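Local coordinates for Alpha/beta hydrolase (Novosphingobium aromaticivorans, PDB 3BWX), which probably acts as a hydrolase of the alpha/beta-hydrolase fold family, on an unknown substrate, and binds calcium, at residues P36-N41 with A208-T213; R43-L48 with I102-G107. The protein carries 1 engineered substitution. One frame throughout, in Å; residues are numbered along the deposited sequence. Where two conformers were deposited one is given.

Contact 1 of 2, residues P36-N41 with A208-T213; sequences PGLTRN and APVGAT. Engineered in segment 208-213: V210 (natural residue Ala). With CA (calcium ion), chain B; EDO (1,2-ethanediol), chain Q.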
# COMPACT_ATOMS: atom_id res chain seq x y z
N PRO A 36 -0.42 1.57 -2.22
CA PRO A 36 -1.21 1.27 -1.03
C PRO A 36 -1.78 -0.15 -0.99
O PRO A 36 -1.76 -0.87 -1.98
CB PRO A 36 -2.40 2.25 -1.11
CG PRO A 36 -2.14 3.13 -2.25
CD PRO A 36 -1.14 2.47 -3.14
N GLY A 37 -2.30 -0.48 0.18
CA GLY A 37 -3.01 -1.70 0.42
C GLY A 37 -4.39 -1.72 -0.20
O GLY A 37 -4.88 -0.74 -0.78
N LEU A 38 -5.06 -2.86 -0.06
CA LEU A 38 -6.30 -3.18 -0.78
C LEU A 38 -7.34 -2.11 -0.70
O LEU A 38 -7.93 -1.78 -1.70
CB LEU A 38 -6.84 -4.54 -0.24
CG LEU A 38 -8.14 -5.09 -0.80
CD1 LEU A 38 -7.97 -5.56 -2.22
CD2 LEU A 38 -8.63 -6.26 0.11
N THR A 39 -7.64 -1.62 0.49
CA THR A 39 -8.70 -0.63 0.74
C THR A 39 -8.17 0.79 0.89
O THR A 39 -8.92 1.68 1.34
CB THR A 39 -9.54 -0.99 1.99
OG1 THR A 39 -8.68 -1.04 3.13
CG2 THR A 39 -10.24 -2.31 1.80
N ARG A 40 -6.92 1.02 0.50
CA ARG A 40 -6.22 2.20 0.92
C ARG A 40 -5.93 3.11 -0.26
O ARG A 40 -6.19 2.77 -1.42
CB ARG A 40 -4.94 1.82 1.64
CG ARG A 40 -5.10 0.90 2.83
CD ARG A 40 -5.96 1.55 3.92
NE ARG A 40 -6.14 0.72 5.08
CZ ARG A 40 -5.25 0.62 6.07
NH1 ARG A 40 -4.14 1.34 6.06
NH2 ARG A 40 -5.48 -0.19 7.09
N ASN A 41 -5.48 4.32 0.05
CA ASN A 41 -5.31 5.41 -0.90
C ASN A 41 -3.99 6.20 -0.59
O ASN A 41 -3.17 5.83 0.28
CB ASN A 41 -6.57 6.31 -0.92
CG ASN A 41 -6.79 7.02 0.40
OD1 ASN A 41 -6.01 7.92 0.73
ND2 ASN A 41 -7.78 6.58 1.19
N ALA A 208 -13.37 -14.79 -7.46
CA ALA A 208 -12.73 -15.16 -6.18
C ALA A 208 -12.95 -14.07 -5.17
O ALA A 208 -12.95 -12.91 -5.55
CB ALA A 208 -11.24 -15.38 -6.37
N PRO A 209 -13.09 -14.42 -3.90
CA PRO A 209 -13.29 -13.42 -2.88
C PRO A 209 -12.20 -12.38 -2.88
O PRO A 209 -11.04 -12.67 -3.18
CB PRO A 209 -13.15 -14.22 -1.58
CG PRO A 209 -13.48 -15.58 -1.94
CD PRO A 209 -12.98 -15.78 -3.34
N VAL A 210 -12.58 -11.19 -2.47
CA VAL A 210 -11.68 -10.06 -2.43
C VAL A 210 -10.48 -10.39 -1.54
O VAL A 210 -10.59 -11.01 -0.50
CB VAL A 210 -12.39 -8.74 -1.98
CG1 VAL A 210 -12.94 -8.86 -0.53
CG2 VAL A 210 -11.45 -7.53 -2.12
N GLY A 211 -9.32 -9.96 -2.00
CA GLY A 211 -8.10 -10.21 -1.26
C GLY A 211 -7.40 -11.50 -1.62
O GLY A 211 -6.27 -11.76 -1.15
N ALA A 212 -8.05 -12.35 -2.41
CA ALA A 212 -7.48 -13.66 -2.75
C ALA A 212 -6.17 -13.43 -3.46
O ALA A 212 -6.04 -12.50 -4.29
CB ALA A 212 -8.44 -14.47 -3.61
N THR A 213 -5.17 -14.24 -3.10
CA THR A 213 -3.85 -14.13 -3.72
C THR A 213 -3.88 -14.86 -5.07
O THR A 213 -4.73 -15.75 -5.30
CB THR A 213 -2.70 -14.68 -2.81
OG1 THR A 213 -2.93 -16.06 -2.50
CG2 THR A 213 -2.62 -13.87 -1.53
CA CA B . -12.41 -11.00 -6.88
C1 EDO Q . -5.47 -1.55 -4.33
O1 EDO Q . -5.33 -0.35 -3.54
C2 EDO Q . -4.07 -2.15 -4.53
O2 EDO Q . -3.54 -2.62 -3.28
O HOH W 1 -11.91 -12.40 -8.75
O HOH W 2 -10.41 -11.80 -5.74
O HOH W 3 -13.26 -9.31 -5.51
O HOH W 4 -13.17 -9.43 -8.58
O HOH W 5 -10.55 -9.14 -7.08
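L38 alone carries the 36-41 side of this contact, and its main partner, V210, is an engineered residue standing where the natural chain has alanine. The two branched side chains cross obliquely. L38 CD2 comes within 3.8 Å of V210 CG2, and L38 CD1 lies only slightly farther from the same methyl, so a single valine branch sits against the forked end of the leucine. With CG turned anti to the backbone N (chi1 179°), L38 stretches away from its own loop toward the other segment; V210 likewise offers the methyl that is anti to its N. L38 CD2 also lies 4.2 Å from G211 CA. No hydrogen bond crosses, and this small surface contact is purely apolar.

Each loop is shaped from within. G37 to R40 forms a type I turn closed by R40 N to G37 O, with L38 at its second position. P209 opens a type II turn that runs to A212, with the engineered V210 second and G211 third. Glycine suits that third position: G211 has a positive phi (90°), where a CB would press on the preceding carbonyl oxygen. P209 O is gripped twice, by A212 N at 3.1 Å and by a water 2.8 Å away. That water is also a calcium ligand, tying the turn to the metal. A208 O binds the calcium directly at 2.4 Å, and P205 O and five waters complete seven ligands. At the other loop an ethanediol, probably from the crystallisation liquor, donates to P36 O and G37 O.

L38, also packed on I142, thus joins the loop following strand 32-35 to the region inserted between strands 122-128 and 230-235, the place of the cap in many alpha/beta hydrolases.

Contact 2 of 2, residues R43-L48 with I102-G107; sequences RDFEDL and IGTSLG. With EDO (1,2-ethanediol), chain G.
F45 and L48 pack on I102 and T104 in a buried, largely apolar helix-to-sheet contact near the middle of the alpha/beta-hydrolase fold. Segment 43-48 leads into helix 46-52, which covers part of the main sheet; segment 102-107 ends strand 99-104 and begins helix 106-117. The turn between them has the G-x-S-x-G sequence of a nucleophile elbow, and its geometry is consistent with that motif. S105 has a strained backbone (phi 58°, psi -122°). Glycines fit two residues to either side: a CB on G103 would run into G107 O, while one on G107 would be crowded by T104 O.

The F45 ring lies against two residues of the strand that point to its side. I102 CG2 approaches F45 CE1 at 4.3 Å, obliquely to the ring. T104 OG1 comes in obliquely too, 4.3 Å from F45 CZ. The threonine hydroxyl has its polar partner elsewhere, in N128 ND2, so beside F45 it serves as packing. A flat aromatic suits this place because it spans both strand residues and also reaches C34 on the adjacent strand 32-35.

Three residues later, in helix 46-52, L48 extends with CG anti to its backbone N (chi1 180°), and I102 sends out its CG1 branch in a stretched chain. They reach toward each other and meet tip to tip, L48 CD2 lying 4.1 Å from I102 CD1.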
# COMPACT_ATOMS: atom_id res chain seq x y z
N ARG A 43 -3.34 8.78 0.92
CA ARG A 43 -3.18 9.34 2.27
C ARG A 43 -2.43 8.45 3.25
O ARG A 43 -1.89 8.93 4.23
CB ARG A 43 -4.51 9.81 2.89
CG ARG A 43 -5.17 10.83 2.02
CD ARG A 43 -6.35 11.54 2.67
NE ARG A 43 -7.45 10.70 3.15
CZ ARG A 43 -8.37 10.12 2.39
NH1 ARG A 43 -8.31 10.15 1.09
NH2 ARG A 43 -9.32 9.42 2.99
N ASP A 44 -2.34 7.15 2.95
CA ASP A 44 -1.53 6.25 3.81
C ASP A 44 -0.09 6.67 3.82
O ASP A 44 0.63 6.40 4.80
CB ASP A 44 -1.65 4.79 3.40
CG ASP A 44 -2.81 4.06 4.11
OD1 ASP A 44 -3.64 4.67 4.82
OD2 ASP A 44 -2.87 2.84 3.96
N PHE A 45 0.32 7.39 2.77
CA PHE A 45 1.70 7.89 2.63
C PHE A 45 1.88 9.38 2.91
O PHE A 45 2.93 9.97 2.62
CB PHE A 45 2.18 7.55 1.21
CG PHE A 45 2.18 6.07 0.94
CD1 PHE A 45 3.15 5.23 1.52
CD2 PHE A 45 1.19 5.51 0.14
CE1 PHE A 45 3.12 3.86 1.29
CE2 PHE A 45 1.18 4.14 -0.07
CZ PHE A 45 2.12 3.33 0.49
N GLU A 46 0.87 10.02 3.48
CA GLU A 46 0.87 11.48 3.54
C GLU A 46 2.04 12.03 4.38
O GLU A 46 2.49 13.15 4.14
CB GLU A 46 -0.46 12.01 4.09
CG GLU A 46 -0.79 11.61 5.53
CD GLU A 46 -2.19 11.97 6.06
OE1 GLU A 46 -3.01 12.47 5.25
OE2 GLU A 46 -2.46 11.71 7.28
N ASP A 47 2.43 11.31 5.44
CA ASP A 47 3.58 11.73 6.27
C ASP A 47 4.93 11.22 5.72
O ASP A 47 5.91 11.97 5.66
CB ASP A 47 3.40 11.33 7.77
CG ASP A 47 2.32 12.13 8.48
OD1 ASP A 47 1.73 13.03 7.85
OD2 ASP A 47 2.06 11.86 9.67
N LEU A 48 4.96 9.96 5.27
CA LEU A 48 6.21 9.42 4.71
C LEU A 48 6.65 10.24 3.50
O LEU A 48 7.80 10.55 3.33
CB LEU A 48 6.02 7.97 4.29
CG LEU A 48 7.26 7.31 3.69
CD1 LEU A 48 8.37 7.26 4.71
CD2 LEU A 48 6.90 5.92 3.16
N ILE A 102 7.73 1.18 -2.89
CA ILE A 102 7.36 0.94 -1.48
C ILE A 102 5.93 0.41 -1.51
O ILE A 102 5.06 1.17 -1.83
CB ILE A 102 7.45 2.22 -0.60
CG1 ILE A 102 8.87 2.78 -0.62
CG2 ILE A 102 6.92 1.87 0.79
CD1 ILE A 102 9.09 4.02 0.28
N GLY A 103 5.70 -0.87 -1.18
CA GLY A 103 4.39 -1.50 -1.34
C GLY A 103 3.88 -2.12 -0.06
O GLY A 103 4.58 -2.95 0.57
N THR A 104 2.69 -1.68 0.36
CA THR A 104 2.04 -2.19 1.53
C THR A 104 1.01 -3.22 1.17
O THR A 104 0.11 -2.93 0.42
CB THR A 104 1.44 -1.07 2.34
OG1 THR A 104 2.50 -0.26 2.85
CG2 THR A 104 0.65 -1.66 3.54
N SER A 105 1.15 -4.43 1.73
CA SER A 105 0.13 -5.45 1.53
C SER A 105 -0.07 -5.75 0.03
O SER A 105 0.88 -6.12 -0.66
CB SER A 105 -1.17 -5.01 2.23
OG SER A 105 -0.86 -4.59 3.55
N LEU A 106 -1.29 -5.58 -0.49
CA LEU A 106 -1.52 -5.77 -1.94
C LEU A 106 -0.54 -4.93 -2.78
O LEU A 106 -0.05 -5.35 -3.82
CB LEU A 106 -2.95 -5.46 -2.37
CG LEU A 106 -3.27 -5.65 -3.86
CD1 LEU A 106 -2.81 -7.02 -4.41
CD2 LEU A 106 -4.80 -5.43 -4.03
N GLY A 107 -0.22 -3.76 -2.29
CA GLY A 107 0.82 -2.97 -2.93
C GLY A 107 2.18 -3.63 -3.00
O GLY A 107 2.90 -3.42 -3.95
C1 EDO G . 3.38 10.51 12.41
O1 EDO G . 3.92 10.77 11.11
C2 EDO G . 4.50 10.58 13.42
O2 EDO G . 5.00 11.92 13.47

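Overall arrangement
Contact 2 belongs to the core, its centre about 4 Å from the centre of the chain, whereas contact 1 is a surface contact whose centre lies about 10 Å from that of the chain. Their first segments follow one another in the passage from strand 32-35 to helix 46-52, but their partners differ: an inserted loop beside a calcium in contact 1, the central strand and its sharp turn in contact 2. Both are largely apolar, with no hydrogen bond across; a calcium with its waters is held beside the outer one, aromatic and aliphatic packing fills the inner one. The two also touch, L38 CD1 lying 3.7 Å from L106 CD2, so L38 faces the inserted loop and the probable nucleophile elbow alike.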